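Local coordinates for carbohydrate binding family 6 (Clostridium thermocellum, PDB 5A8C), which probably releases terminal alpha-L-arabinofuranosyl residues from arabinose-containing polysaccharides as a family 43 glycoside hydrolase with a five-bladed beta-propeller fold, at residues A[307-310]-A[311-315]; A[58-61]-A[62-65]. All blocks are in the same frame, centred on the assembly; numbering follows the deposited sequence. Where two conformers were deposited one is given.

Contact 1: residues A[307-310]-A[311-315]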
# COMPACT_ATOMS: atom_id res chain seq x y z
N PHE A 307 -15.91 -6.28 6.44
CA PHE A 307 -17.02 -7.12 6.08
C PHE A 307 -17.62 -6.65 4.77
O PHE A 307 -17.64 -5.45 4.47
CB PHE A 307 -18.11 -7.04 7.18
CG PHE A 307 -17.61 -7.40 8.54
CD1 PHE A 307 -17.43 -8.72 8.88
CD2 PHE A 307 -17.21 -6.45 9.44
CE1 PHE A 307 -16.96 -9.08 10.14
CE2 PHE A 307 -16.71 -6.79 10.69
CZ PHE A 307 -16.58 -8.08 11.01
N TYR A 308 -18.17 -7.61 4.03
CA TYR A 308 -18.94 -7.33 2.80
C TYR A 308 -20.45 -7.35 3.09
O TYR A 308 -20.91 -8.16 3.88
CB TYR A 308 -18.67 -8.34 1.70
CG TYR A 308 -17.27 -8.29 1.19
CD1 TYR A 308 -16.91 -7.42 0.17
CD2 TYR A 308 -16.28 -9.13 1.67
CE1 TYR A 308 -15.61 -7.39 -0.33
CE2 TYR A 308 -15.00 -9.13 1.19
CZ TYR A 308 -14.68 -8.24 0.17
OH TYR A 308 -13.38 -8.22 -0.35
N ASN A 309 -21.18 -6.47 2.44
CA ASN A 309 -22.63 -6.55 2.36
C ASN A 309 -23.01 -7.63 1.37
O ASN A 309 -22.19 -8.07 0.55
CB ASN A 309 -23.20 -5.20 1.92
CG ASN A 309 -22.94 -4.10 2.93
OD1 ASN A 309 -23.19 -4.30 4.10
ND2 ASN A 309 -22.46 -2.95 2.49
N ALA A 310 -24.27 -8.03 1.42
CA ALA A 310 -24.76 -9.05 0.52
C ALA A 310 -24.60 -8.68 -0.95
O ALA A 310 -24.38 -9.58 -1.77
CB ALA A 310 -26.22 -9.41 0.77
N ASP A 311 -24.72 -7.40 -1.29
CA ASP A 311 -24.61 -6.96 -2.70
C ASP A 311 -23.13 -6.82 -3.16
O ASP A 311 -22.86 -6.35 -4.27
CB ASP A 311 -25.39 -5.66 -2.94
CG ASP A 311 -24.81 -4.45 -2.23
OD1 ASP A 311 -23.80 -4.59 -1.53
OD2 ASP A 311 -25.43 -3.36 -2.31
N GLY A 312 -22.18 -7.17 -2.29
CA GLY A 312 -20.77 -7.09 -2.61
C GLY A 312 -20.10 -5.80 -2.26
O GLY A 312 -18.87 -5.70 -2.36
N THR A 313 -20.87 -4.77 -1.91
CA THR A 313 -20.26 -3.56 -1.40
C THR A 313 -19.59 -3.89 -0.06
O THR A 313 -19.84 -4.93 0.58
CB THR A 313 -21.26 -2.42 -1.27
OG1 THR A 313 -22.34 -2.78 -0.42
CG2 THR A 313 -21.79 -2.05 -2.66
N ILE A 314 -18.69 -3.00 0.33
CA ILE A 314 -17.92 -3.14 1.57
C ILE A 314 -18.54 -2.26 2.65
O ILE A 314 -18.75 -1.06 2.44
CB ILE A 314 -16.44 -2.77 1.33
CG1 ILE A 314 -15.83 -3.75 0.34
CG2 ILE A 314 -15.68 -2.76 2.65
CD1 ILE A 314 -14.46 -3.37 -0.14
N LYS A 315 -18.80 -2.85 3.82
CA LYS A 315 -19.27 -2.04 4.96
C LYS A 315 -18.15 -1.18 5.46
O LYS A 315 -17.00 -1.57 5.50
CB LYS A 315 -19.70 -2.86 6.17
CG LYS A 315 -20.92 -3.68 5.92
CD LYS A 315 -21.37 -4.40 7.19
CE LYS A 315 -21.69 -5.89 6.96
NZ LYS A 315 -21.72 -6.79 8.16
O HOH W 1 -16.16 -3.55 7.16
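Asn309 and Thr313 face each other across a tight turn, and their side chains clasp its base. Asn309 ND2 donates to Thr313 OG1 at 2.9 Å, nearly straight at 165° and in the amide plane. Thr313 OG1 donates to Asp311 OD1 at 2.6 Å, on the syn lone pair. Thr313 N donates to Asp311 OD1 at 3.0 Å from above the carboxylate plane, so two donors grip OD1. Asp311 turns its carboxylate back to them with chi1 at 67°. Beside the turn, Asn309 N bonds Thr313 O.

On the opposite face of the hairpin the packing is close. Tyr308 CE1 meets the buried Ile314 at CG1, 3.7 Å away, the two side chains lying side by side. Tyr218 stacks on the Tyr308 ring, Trp278 meets it edge-to-face, and His216 bonds its hydroxyl. Phe307 and Lys315, by contrast, have exposed side chains with few mutual contacts. Lys315 is modelled in two positions, and its outer chain is not firmly placed. Their backbones are held by Lys315 N to Phe307 O and by a water joining Phe307 N to Lys315 O.

Gly312 N donates to Asn309 O at 3.0 Å. This is a 3:5 hairpin turn, type I with a G1 bulge at Gly312, plus an Asx turn at Asp311.

Contact 2: residues A[58-61]-A[62-65]; sequences DATP and GQST
Thr60 and Gln63 close a type II beta turn, with Pro61 and Gly62 at its corners. Gln63 N donates to Thr60 O at 3.1 Å, from above the carbonyl plane. Gly62 has a phi of 93°, the positive value its place in a type II turn calls for.

The Gln63 side chain reaches back across the mouth of the turn. Its CB sits 3.2 Å from Thr60 O and also touches Thr60 OG1, the two side chains crossing at about a right angle. CG stands anti to the backbone N (chi1 -176°), and the chain runs on extended, which carries the amide beside the backbone of 59-60. Gln63 CD lies 4.2 Å from Thr60 OG1, a loose approach. OE1 accepts from Thr60 N at 3.1 Å, in the carbonyl plane, and also lies against Ala59 CA. A water donates to OE1 and to Asp58 O, so OE1 takes two hydrogen bonds.

The two ends of the amide work in different directions. OE1 holds the chain entering the turn, while NE2 holds the chain leaving it, which fixes the amide's rotation. Outside the turn, Ala59 N bonds Gln298 OE1, tying this exposed loop to a distant part of the chain. At the tip of Gln63, NE2 donates to Thr65 O at 3.0 Å, in its own amide plane and in that of the carbonyl.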
# COMPACT_ATOMS: atom_id res chain seq x y z
N ASP A 58 12.88 7.62 12.86
CA ASP A 58 12.72 8.50 13.98
C ASP A 58 12.97 9.95 13.56
O ASP A 58 13.92 10.24 12.83
CB ASP A 58 13.69 8.09 15.08
CG ASP A 58 13.37 6.72 15.65
OD1 ASP A 58 12.25 6.20 15.51
OD2 ASP A 58 14.31 6.14 16.28
N ALA A 59 12.14 10.85 14.05
CA ALA A 59 12.18 12.25 13.63
C ALA A 59 13.53 12.89 13.84
O ALA A 59 14.17 12.62 14.87
CB ALA A 59 11.10 13.06 14.32
N THR A 60 13.93 13.74 12.91
CA THR A 60 15.18 14.46 13.02
C THR A 60 14.92 15.95 13.10
O THR A 60 13.95 16.43 12.52
CB THR A 60 16.06 14.17 11.78
OG1 THR A 60 15.34 14.47 10.59
CG2 THR A 60 16.46 12.75 11.70
N PRO A 61 15.81 16.72 13.75
CA PRO A 61 15.66 18.16 13.74
C PRO A 61 15.77 18.72 12.33
O PRO A 61 16.67 18.36 11.58
CB PRO A 61 16.78 18.65 14.64
CG PRO A 61 17.17 17.48 15.46
CD PRO A 61 16.90 16.28 14.64
N GLY A 62 14.80 19.56 11.99
CA GLY A 62 14.72 20.10 10.65
C GLY A 62 13.86 19.34 9.67
O GLY A 62 13.67 19.79 8.54
N GLN A 63 13.35 18.18 10.06
CA GLN A 63 12.60 17.36 9.15
C GLN A 63 11.33 18.04 8.69
O GLN A 63 10.52 18.47 9.50
CB GLN A 63 12.21 16.03 9.84
CG GLN A 63 11.51 15.08 8.90
CD GLN A 63 11.39 13.69 9.46
OE1 GLN A 63 11.87 13.38 10.56
NE2 GLN A 63 10.74 12.81 8.74
N SER A 64 11.15 18.10 7.37
CA SER A 64 9.97 18.73 6.80
C SER A 64 9.40 17.93 5.63
O SER A 64 8.63 18.44 4.83
CB SER A 64 10.27 20.15 6.39
OG SER A 64 11.28 20.15 5.40
N THR A 65 9.80 16.67 5.52
CA THR A 65 9.21 15.74 4.57
C THR A 65 9.51 14.32 5.10
O THR A 65 10.09 14.14 6.17
CB THR A 65 9.72 15.99 3.13
OG1 THR A 65 8.94 15.17 2.25
CG2 THR A 65 11.14 15.63 3.01
O HOH W 2 13.68 11.28 10.24

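How the contacts relate
From the N terminus the chain first meets contact 2. Residues 58-65 contain a turn in the loop that joins strand 48-56 to strand 70-76, two neighbouring strands of one four-stranded antiparallel sheet. Contact 1 comes much later, at 307-315, just after strand 300-306. The two follow in series and neither nest nor cross. They lie on opposite sides of the chain's centre. The nearest atoms of contact 1 and contact 2 are about 30 Å apart. Contact 1 rests against another four-stranded sheet, through partners on strands 212-218, 221-228 and 237-242. Contact 2 is linked by one hydrogen bond, from Ala59, to Gln298, shortly before strand 300-306, which leads into contact 1.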